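Local coordinates for protein cytochrome P450 CYP260B1 (Sorangium cellulosum, PDB 5HIW) that belongs to the cytochrome P450 family, a mainly helical fold that holds a haem group (protoporphyrin IX containing iron) in its interior, at residues R98-T103 and E347-V352; E113-K118 and F124-I129; I312-E317 and I321-V326. All coordinates share one frame; numbering follows the deposited sequence.

Contact 1. Residues R98-T103 and E347-V352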
loop_
_atom_site.group_PDB
_atom_site.type_symbol
_atom_site.label_atom_id
_atom_site.label_comp_id
_atom_site.label_asym_id
_atom_site.label_seq_id
_atom_site.Cartn_x
_atom_site.Cartn_y
_atom_site.Cartn_z
ATOM N N ARG A 98 -3.023 -4.433 20.220
ATOM C CA ARG A 98 -4.058 -5.446 20.519
ATOM C C ARG A 98 -4.142 -6.482 19.432
ATOM O O ARG A 98 -4.201 -7.697 19.729
ATOM C CB ARG A 98 -5.444 -4.798 20.639
ATOM C CG ARG A 98 -6.545 -5.844 20.918
ATOM C CD ARG A 98 -7.840 -5.121 21.367
ATOM N NE ARG A 98 -7.408 -4.352 22.545
ATOM C CZ ARG A 98 -8.088 -3.401 23.191
ATOM N NH1 ARG A 98 -9.350 -3.080 22.848
ATOM N NH2 ARG A 98 -7.476 -2.785 24.220
ATOM N N TYR A 99 -4.197 -5.983 18.215
ATOM C CA TYR A 99 -4.314 -6.881 17.020
ATOM C C TYR A 99 -3.039 -7.509 16.561
ATOM O O TYR A 99 -3.048 -8.623 15.994
ATOM C CB TYR A 99 -5.155 -6.224 15.930
ATOM C CG TYR A 99 -6.559 -6.116 16.487
ATOM C CD1 TYR A 99 -7.322 -7.275 16.732
ATOM C CD2 TYR A 99 -7.105 -4.888 16.798
ATOM C CE1 TYR A 99 -8.570 -7.182 17.323
ATOM C CE2 TYR A 99 -8.312 -4.783 17.411
ATOM C CZ TYR A 99 -9.061 -5.935 17.668
ATOM O OH TYR A 99 -10.314 -5.825 18.253
ATOM N N GLU A 100 -1.917 -6.903 16.936
ATOM C CA GLU A 100 -0.692 -7.659 16.888
ATOM C C GLU A 100 -0.783 -8.955 17.634
ATOM O O GLU A 100 -0.374 -10.048 17.116
ATOM C CB GLU A 100 0.513 -6.806 17.370
ATOM C CG GLU A 100 1.797 -7.607 17.624
ATOM C CD GLU A 100 3.088 -6.747 17.701
ATOM O OE1 GLU A 100 3.035 -5.544 17.508
ATOM O OE2 GLU A 100 4.174 -7.282 17.902
ATOM N N GLU A 101 -1.273 -8.890 18.869
ATOM C CA GLU A 101 -1.262 -10.085 19.677
ATOM C C GLU A 101 -2.408 -11.019 19.285
ATOM O O GLU A 101 -2.259 -12.234 19.227
ATOM C CB GLU A 101 -1.365 -9.710 21.169
ATOM C CG GLU A 101 -1.325 -10.911 22.103
ATOM C CD GLU A 101 -2.666 -11.621 22.325
ATOM O OE1 GLU A 101 -3.760 -11.052 22.082
ATOM O OE2 GLU A 101 -2.591 -12.781 22.787
ATOM N N ALA A 102 -3.566 -10.445 19.076
ATOM C CA ALA A 102 -4.783 -11.278 18.858
ATOM C C ALA A 102 -4.904 -11.777 17.441
ATOM O O ALA A 102 -5.489 -12.842 17.221
ATOM C CB ALA A 102 -6.019 -10.455 19.210
ATOM N N THR A 103 -4.370 -11.065 16.450
ATOM C CA THR A 103 -4.625 -11.449 15.058
ATOM C C THR A 103 -3.432 -11.628 14.170
ATOM O O THR A 103 -3.299 -12.637 13.533
ATOM C CB THR A 103 -5.548 -10.423 14.370
ATOM O OG1 THR A 103 -6.865 -10.479 14.949
ATOM C CG2 THR A 103 -5.676 -10.683 12.925
ATOM N N GLU A 347 2.293 -5.129 10.521
ATOM C CA GLU A 347 2.175 -6.420 9.828
ATOM C C GLU A 347 3.498 -6.790 9.161
ATOM O O GLU A 347 3.946 -7.928 9.234
ATOM C CB GLU A 347 1.046 -6.303 8.821
ATOM C CG GLU A 347 0.630 -7.654 8.221
ATOM C CD GLU A 347 -0.642 -7.586 7.404
ATOM O OE1 GLU A 347 -1.505 -6.674 7.537
ATOM O OE2 GLU A 347 -0.757 -8.581 6.654
ATOM N N ALA A 348 4.148 -5.850 8.541
ATOM C CA ALA A 348 5.477 -6.079 8.000
ATOM C C ALA A 348 6.448 -6.523 9.069
ATOM O O ALA A 348 7.198 -7.486 8.900
ATOM C CB ALA A 348 5.955 -4.869 7.255
ATOM N N ARG A 349 6.524 -5.828 10.194
ATOM C CA ARG A 349 7.414 -6.239 11.255
ATOM C C ARG A 349 7.143 -7.635 11.819
ATOM O O ARG A 349 8.074 -8.471 11.976
ATOM C CB ARG A 349 7.361 -5.189 12.385
ATOM C CG ARG A 349 8.114 -5.625 13.611
ATOM C CD ARG A 349 8.083 -4.619 14.752
ATOM N NE ARG A 349 6.785 -4.008 15.035
ATOM C CZ ARG A 349 5.838 -4.518 15.813
ATOM N NH1 ARG A 349 6.012 -5.673 16.376
ATOM N NH2 ARG A 349 4.722 -3.839 16.002
ATOM N N VAL A 350 5.895 -7.904 12.140
ATOM C CA VAL A 350 5.497 -9.172 12.701
ATOM C C VAL A 350 5.725 -10.351 11.769
ATOM O O VAL A 350 6.351 -11.356 12.148
ATOM C CB VAL A 350 4.073 -9.145 13.133
ATOM C CG1 VAL A 350 3.608 -10.536 13.563
ATOM C CG2 VAL A 350 3.896 -8.152 14.258
ATOM N N GLY A 351 5.218 -10.236 10.556
ATOM C CA GLY A 351 5.412 -11.251 9.559
ATOM C C GLY A 351 6.855 -11.569 9.275
ATOM O O GLY A 351 7.253 -12.748 9.162
ATOM N N VAL A 352 7.614 -10.518 8.973
ATOM C CA VAL A 352 8.971 -10.717 8.546
ATOM C C VAL A 352 9.866 -11.195 9.656
ATOM O O VAL A 352 10.725 -12.070 9.424
ATOM C CB VAL A 352 9.491 -9.487 7.764
ATOM C CG1 VAL A 352 10.972 -9.581 7.574
ATOM C CG2 VAL A 352 8.810 -9.410 6.429
#
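Glu100 reaches from helix 93-113 to Arg349 and Val350 of helix 341-358. Its CB points at the opposite helix, and with CG anti to the backbone N (chi1 168°) and the chain extended beyond it, the side chain spans the gap between the two backbones. Glu100 CG passes Val350 CG2 at 4.0 Å, and Glu100 OE2 is 3.8 Å from the same methyl, so the flank of the acid rests on the branched valine. At the tip the guanidinium grips the carboxylate end-on in a two-pronged salt bridge: Arg349 NH2 to Glu100 OE1 at 2.8 Å and Arg349 NH1 to Glu100 OE2 at 2.9 Å. Both bonds are fairly straight, on the oxygens' syn sides. Both oxygens sit close to the guanidinium plane, but the carboxylate is turned 38° from it, so each N-H arrives somewhat out of the carboxylate plane. Arg349 brings its tip back toward Glu100 by a bend at chi3 (44°). A long, flexible arginine suits this partly exposed edge, where two bonds fix the rotation of both groups; valine suits the buried side beneath. Val350 also packs on Val104, Thr105 and Ala108, further along helix 93-113. Helices 130-140 and 232-245 close the other side through Glu347 and Ala348, consistent with the four-helix bundle of P450s, while Arg349 leans on Pro262 and Ile265 of helix 261-271.

Contact 2. Residues E113-K118 and F124-I129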
loop_
_atom_site.group_PDB
_atom_site.type_symbol
_atom_site.label_atom_id
_atom_site.label_comp_id
_atom_site.label_asym_id
_atom_site.label_seq_id
_atom_site.Cartn_x
_atom_site.Cartn_y
_atom_site.Cartn_z
ATOM N N GLU A 113 4.466 -21.429 9.270
ATOM C CA GLU A 113 4.372 -22.871 9.539
ATOM C C GLU A 113 4.222 -23.670 8.247
ATOM O O GLU A 113 4.814 -24.755 8.090
ATOM C CB GLU A 113 3.176 -23.178 10.466
ATOM C CG GLU A 113 2.887 -24.664 10.692
ATOM C CD GLU A 113 4.035 -25.330 11.401
ATOM O OE1 GLU A 113 4.598 -24.628 12.251
ATOM O OE2 GLU A 113 4.386 -26.507 11.116
ATOM N N ARG A 114 3.425 -23.145 7.317
ATOM C CA ARG A 114 3.188 -23.827 6.049
ATOM C C ARG A 114 4.460 -23.999 5.274
ATOM O O ARG A 114 4.496 -24.863 4.418
ATOM C CB ARG A 114 2.178 -23.124 5.139
ATOM C CG ARG A 114 0.725 -23.093 5.647
ATOM C CD ARG A 114 -0.177 -22.123 4.861
ATOM N NE ARG A 114 -1.427 -21.920 5.601
ATOM C CZ ARG A 114 -2.106 -20.766 5.727
ATOM N NH1 ARG A 114 -1.744 -19.635 5.098
ATOM N NH2 ARG A 114 -3.215 -20.777 6.467
ATOM N N LEU A 115 5.488 -23.166 5.500
ATOM C CA LEU A 115 6.685 -23.256 4.683
ATOM C C LEU A 115 7.723 -24.195 5.252
ATOM O O LEU A 115 8.763 -24.452 4.615
ATOM C CB LEU A 115 7.314 -21.875 4.462
ATOM C CG LEU A 115 6.457 -20.820 3.720
ATOM C CD1 LEU A 115 7.264 -19.509 3.525
ATOM C CD2 LEU A 115 6.014 -21.375 2.378
ATOM N N VAL A 116 7.454 -24.666 6.464
ATOM C CA VAL A 116 8.482 -25.266 7.297
ATOM C C VAL A 116 9.093 -26.538 6.679
ATOM O O VAL A 116 10.275 -26.833 6.910
ATOM C CB VAL A 116 7.924 -25.559 8.712
ATOM C CG1 VAL A 116 8.612 -26.762 9.370
ATOM C CG2 VAL A 116 8.065 -24.314 9.575
ATOM N N ARG A 117 8.327 -27.314 5.924
ATOM C CA ARG A 117 8.975 -28.530 5.407
ATOM C C ARG A 117 9.427 -28.328 3.983
ATOM O O ARG A 117 9.793 -29.281 3.332
ATOM C CB ARG A 117 8.088 -29.775 5.525
ATOM C CG ARG A 117 7.737 -30.278 6.941
ATOM C CD ARG A 117 8.854 -30.266 7.982
ATOM N NE ARG A 117 10.005 -31.143 7.726
ATOM C CZ ARG A 117 11.223 -30.957 8.262
ATOM N NH1 ARG A 117 11.433 -29.923 9.075
ATOM N NH2 ARG A 117 12.241 -31.796 7.995
ATOM N N LYS A 118 9.450 -27.097 3.493
ATOM C CA LYS A 118 9.703 -26.907 2.102
ATOM C C LYS A 118 11.117 -26.476 1.863
ATOM O O LYS A 118 11.760 -25.922 2.744
ATOM C CB LYS A 118 8.727 -25.904 1.511
ATOM C CG LYS A 118 7.286 -26.385 1.633
ATOM C CD LYS A 118 6.282 -25.377 1.140
ATOM C CE LYS A 118 6.445 -25.096 -0.327
ATOM N NZ LYS A 118 5.108 -24.748 -0.894
ATOM N N PHE A 124 6.144 -14.228 -2.807
ATOM C CA PHE A 124 5.002 -13.379 -3.147
ATOM C C PHE A 124 3.724 -14.211 -2.876
ATOM O O PHE A 124 2.950 -13.889 -2.010
ATOM C CB PHE A 124 4.968 -12.840 -4.558
ATOM C CG PHE A 124 3.875 -11.814 -4.765
ATOM C CD1 PHE A 124 4.045 -10.538 -4.377
ATOM C CD2 PHE A 124 2.617 -12.193 -5.294
ATOM C CE1 PHE A 124 3.027 -9.593 -4.497
ATOM C CE2 PHE A 124 1.589 -11.290 -5.402
ATOM C CZ PHE A 124 1.783 -9.957 -4.970
ATOM N N ASP A 125 3.561 -15.316 -3.600
ATOM C CA ASP A 125 2.384 -16.161 -3.398
ATOM C C ASP A 125 2.309 -16.727 -1.995
ATOM O O ASP A 125 1.202 -16.804 -1.409
ATOM C CB ASP A 125 2.436 -17.330 -4.407
ATOM C CG ASP A 125 2.073 -16.942 -5.834
ATOM O OD1 ASP A 125 1.603 -15.827 -6.131
ATOM O OD2 ASP A 125 2.262 -17.797 -6.726
ATOM N N ASP A 126 3.455 -17.183 -1.444
ATOM C CA ASP A 126 3.535 -17.977 -0.205
ATOM C C ASP A 126 3.611 -17.149 1.118
ATOM O O ASP A 126 3.593 -17.714 2.208
ATOM C CB ASP A 126 4.815 -18.931 -0.277
ATOM C CG ASP A 126 4.703 -20.075 -1.403
ATOM O OD1 ASP A 126 3.565 -20.328 -1.797
ATOM O OD2 ASP A 126 5.733 -20.609 -1.924
ATOM N N PHE A 127 3.799 -15.839 1.019
ATOM C CA PHE A 127 3.902 -14.952 2.172
ATOM C C PHE A 127 3.202 -13.617 1.903
ATOM O O PHE A 127 2.320 -13.234 2.690
ATOM C CB PHE A 127 5.354 -14.730 2.523
ATOM C CG PHE A 127 5.568 -13.874 3.737
ATOM C CD1 PHE A 127 5.524 -14.406 4.981
ATOM C CD2 PHE A 127 5.739 -12.489 3.590
ATOM C CE1 PHE A 127 5.781 -13.624 6.099
ATOM C CE2 PHE A 127 5.964 -11.699 4.692
ATOM C CZ PHE A 127 5.966 -12.275 5.945
ATOM N N ALA A 128 3.622 -12.864 0.877
ATOM C CA ALA A 128 3.144 -11.502 0.695
ATOM C C ALA A 128 1.629 -11.479 0.456
ATOM O O ALA A 128 0.937 -10.576 0.911
ATOM C CB ALA A 128 3.881 -10.763 -0.391
ATOM N N ILE A 129 1.109 -12.477 -0.224
ATOM C CA ILE A 129 -0.315 -12.544 -0.477
ATOM C C ILE A 129 -0.987 -13.146 0.794
ATOM O O ILE A 129 -2.056 -12.746 1.162
ATOM C CB ILE A 129 -0.635 -13.502 -1.721
ATOM C CG1 ILE A 129 -0.328 -12.866 -3.073
ATOM C CG2 ILE A 129 -2.085 -13.931 -1.711
ATOM C CD1 ILE A 129 -1.140 -11.665 -3.398
#
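Asp126 OD2 takes a hydrogen bond from the backbone N of Glu122, and on the other segment the ammonium of Lys118 stands near the same oxygen. Lys118 NZ and Asp126 OD2 are 4.3 Å apart, beyond a salt bridge, so the attraction is probably long-range and adds to the firmer grip of the amide. Beneath this charged rim the contact is apolar: Leu115 CD2 lies 3.8 Å from Asp126 CB, the methyl meeting the one aliphatic carbon of the aspartate side chain. Leu115 holds CG anti to its carbonyl carbon (chi1 -62°), which sends its branched end across to the helix, and the two side chains meet at a slant. The place is the turn where helix 93-113 gives out and the chain doubles back through the short strand 120-122 into helix 123-128, the link between the D and E helices of a P450. Two overlapping type I turns make the bend, closed by Val116 N to Glu113 O at 3.1 Å and Lys118 N to Leu115 O at 3.0 Å. Leucine suits the inner side of this bend because it also packs against Leu355 in the last turn of helix 341-358 and Phe359 just beyond it; lysine, at the exposed rim, can turn its ammonium toward the aspartate while staying in solvent. Glu122, just ahead of helix 123-128, accepts from two amides in its first turn, Phe124 N (to OE2) and Asp125 N (to OE1).

Contact 3. Residues I312-E317 and I321-V326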
loop_
_atom_site.group_PDB
_atom_site.type_symbol
_atom_site.label_atom_id
_atom_site.label_comp_id
_atom_site.label_asym_id
_atom_site.label_seq_id
_atom_site.Cartn_x
_atom_site.Cartn_y
_atom_site.Cartn_z
ATOM N N ILE A 312 18.643 14.625 -1.248
ATOM C CA ILE A 312 17.823 14.353 -0.102
ATOM C C ILE A 312 18.368 13.162 0.634
ATOM O O ILE A 312 18.474 13.211 1.861
ATOM C CB ILE A 312 16.338 14.179 -0.463
ATOM C CG1 ILE A 312 15.813 15.455 -1.067
ATOM C CG2 ILE A 312 15.570 13.888 0.833
ATOM C CD1 ILE A 312 14.446 15.404 -1.671
ATOM N N TYR A 313 18.662 12.090 -0.104
ATOM C CA TYR A 313 19.187 10.864 0.444
ATOM C C TYR A 313 20.496 10.539 -0.268
ATOM O O TYR A 313 20.507 9.977 -1.362
ATOM C CB TYR A 313 18.207 9.675 0.240
ATOM C CG TYR A 313 16.794 9.945 0.703
ATOM C CD1 TYR A 313 16.477 9.854 2.023
ATOM C CD2 TYR A 313 15.787 10.266 -0.200
ATOM C CE1 TYR A 313 15.194 10.135 2.475
ATOM C CE2 TYR A 313 14.493 10.518 0.213
ATOM C CZ TYR A 313 14.214 10.433 1.581
ATOM O OH TYR A 313 12.962 10.636 2.086
ATOM N N PRO A 314 21.636 10.834 0.356
ATOM C CA PRO A 314 22.904 10.489 -0.341
ATOM C C PRO A 314 23.127 8.995 -0.640
ATOM O O PRO A 314 22.642 8.112 0.099
ATOM C CB PRO A 314 23.978 10.904 0.682
ATOM C CG PRO A 314 23.302 11.932 1.505
ATOM C CD PRO A 314 21.876 11.456 1.660
ATOM N N ARG A 315 23.822 8.727 -1.751
ATOM C CA ARG A 315 24.004 7.403 -2.286
ATOM C C ARG A 315 22.600 6.690 -2.280
ATOM O O ARG A 315 22.420 5.647 -1.723
ATOM C CB ARG A 315 25.083 6.710 -1.480
ATOM C CG ARG A 315 26.331 7.606 -1.309
ATOM C CD ARG A 315 27.570 6.858 -0.815
ATOM N NE ARG A 315 27.934 5.766 -1.721
ATOM C CZ ARG A 315 28.699 5.929 -2.798
ATOM N NH1 ARG A 315 28.952 4.901 -3.590
ATOM N NH2 ARG A 315 29.173 7.139 -3.099
ATOM N N PRO A 316 21.635 7.271 -2.954
ATOM C CA PRO A 316 20.239 6.770 -2.776
ATOM C C PRO A 316 20.073 5.328 -3.308
ATOM O O PRO A 316 19.190 4.535 -2.887
ATOM C CB PRO A 316 19.449 7.765 -3.566
ATOM C CG PRO A 316 20.438 8.375 -4.587
ATOM C CD PRO A 316 21.679 8.458 -3.811
ATOM N N GLU A 317 20.949 4.951 -4.233
ATOM C CA GLU A 317 20.919 3.619 -4.797
ATOM C C GLU A 317 21.327 2.524 -3.846
ATOM O O GLU A 317 21.112 1.340 -4.131
ATOM C CB GLU A 317 21.867 3.485 -6.022
ATOM C CG GLU A 317 21.844 4.584 -7.018
ATOM C CD GLU A 317 22.524 5.856 -6.579
ATOM O OE1 GLU A 317 23.308 5.795 -5.589
ATOM O OE2 GLU A 317 22.209 6.928 -7.219
ATOM N N ILE A 321 20.654 -0.133 6.180
ATOM C CA ILE A 321 19.711 -0.274 7.288
ATOM C C ILE A 321 19.989 0.669 8.408
ATOM O O ILE A 321 19.116 0.862 9.273
ATOM C CB ILE A 321 19.494 -1.718 7.810
ATOM C CG1 ILE A 321 20.706 -2.315 8.526
ATOM C CG2 ILE A 321 19.023 -2.627 6.666
ATOM C CD1 ILE A 321 20.294 -3.664 9.124
ATOM N N HIS A 322 21.180 1.260 8.401
ATOM C CA HIS A 322 21.467 2.364 9.342
ATOM C C HIS A 322 21.149 3.770 8.884
ATOM O O HIS A 322 21.307 4.709 9.672
ATOM C CB HIS A 322 22.938 2.266 9.798
ATOM C CG HIS A 322 23.263 0.916 10.360
ATOM N ND1 HIS A 322 22.777 0.483 11.572
ATOM C CD2 HIS A 322 23.961 -0.118 9.846
ATOM C CE1 HIS A 322 23.171 -0.749 11.790
ATOM N NE2 HIS A 322 23.930 -1.124 10.770
ATOM N N ARG A 323 20.668 3.960 7.658
ATOM C CA ARG A 323 20.245 5.260 7.216
ATOM C C ARG A 323 19.185 5.967 8.057
ATOM O O ARG A 323 19.210 7.193 8.186
ATOM C CB ARG A 323 19.804 5.196 5.736
ATOM C CG ARG A 323 19.461 6.530 5.122
ATOM C CD ARG A 323 18.878 6.306 3.725
ATOM N NE ARG A 323 19.733 5.602 2.829
ATOM C CZ ARG A 323 20.590 6.195 2.003
ATOM N NH1 ARG A 323 20.665 7.488 1.966
ATOM N NH2 ARG A 323 21.191 5.471 1.073
ATOM N N ARG A 324 18.203 5.251 8.598
ATOM C CA ARG A 324 17.115 5.884 9.332
ATOM C C ARG A 324 16.430 7.026 8.559
ATOM O O ARG A 324 16.370 8.203 9.009
ATOM C CB ARG A 324 17.564 6.304 10.716
ATOM C CG ARG A 324 18.011 5.106 11.519
ATOM C CD ARG A 324 18.410 5.453 12.927
ATOM N NE ARG A 324 18.818 4.276 13.675
ATOM C CZ ARG A 324 18.861 4.191 15.003
ATOM N NH1 ARG A 324 18.517 5.223 15.765
ATOM N NH2 ARG A 324 19.243 3.062 15.571
ATOM N N PRO A 325 16.020 6.758 7.310
ATOM C CA PRO A 325 15.489 7.816 6.493
ATOM C C PRO A 325 14.127 8.299 6.948
ATOM O O PRO A 325 13.392 7.534 7.555
ATOM C CB PRO A 325 15.384 7.177 5.111
ATOM C CG PRO A 325 15.059 5.791 5.435
ATOM C CD PRO A 325 15.910 5.453 6.622
ATOM N N VAL A 326 13.832 9.582 6.722
ATOM C CA VAL A 326 12.485 10.127 6.939
ATOM C C VAL A 326 12.003 10.861 5.658
ATOM O O VAL A 326 12.757 11.108 4.755
ATOM C CB VAL A 326 12.480 11.084 8.169
ATOM C CG1 VAL A 326 12.934 10.363 9.410
ATOM C CG2 VAL A 326 13.369 12.271 7.905
#
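Arg323 and Tyr313 reach across the bend: Arg323 ends on two backbone carbonyls of 312-317 and Tyr313 on one of 321-326. The guanidinium of Arg323 meets Pro314 O edge-on and within its own plane, NH1 at 2.8 Å and NH2 at a longer 3.2 Å, pinching one oxygen between two nitrogens. NH2 also donates to Arg315 O at 3.1 Å, a bent bond (136°) that arrives from well above that carbonyl's plane. An extended start and a bend at chi3 (-58°) turn the arginine tip onto this pair of carbonyls, and NH1 passes Tyr313 CB at 3.7 Å. Arginine suits the place because its flat, many-handed end can satisfy several acceptors where regular secondary structure is lacking. The hydroxyl of Tyr313 donates to Val326 O at 2.7 Å, with the acceptor at the ring edge, while CE1 lies 4.0 Å from Pro325 CB, the ring and the proline crossing at about a right angle; Ile312 CG2 lies over one ring face, toward its rim. Tyrosine thus offers the proline an apolar surface and the carbonyl a polar end. Arg323 NE forms a salt bridge with Glu267 of helix 261-271, and NH2 also reaches Thr318 O, so its two hydrogens are shared among three carbonyls. With Arg270 of the same helix nearby, this is consistent with the P450 Glu-Arg-Arg triad, helix 261-271 being the K helix.

How the contacts relate
All three contacts are partly buried. Contact 1 lies nearer the middle of the chain, its centre about 16 Å from the chain centre, against about 21 Å for contacts 2 and 3. Contacts 1 and 2 are neighbours along helix 93-113: contact 1 uses its body, contact 2 the turn that follows it, and they touch where Phe127 CZ packs 3.5 Å from Gly351 O. Contact 3 stands apart from both, but helix 261-271 flanks it as well as contact 1. The chemistry follows the setting: a full salt bridge between two helices, mainly apolar contact under a loose charge pair at a turn, and arginine and tyrosine bonds to carbonyls where the backbone is irregular.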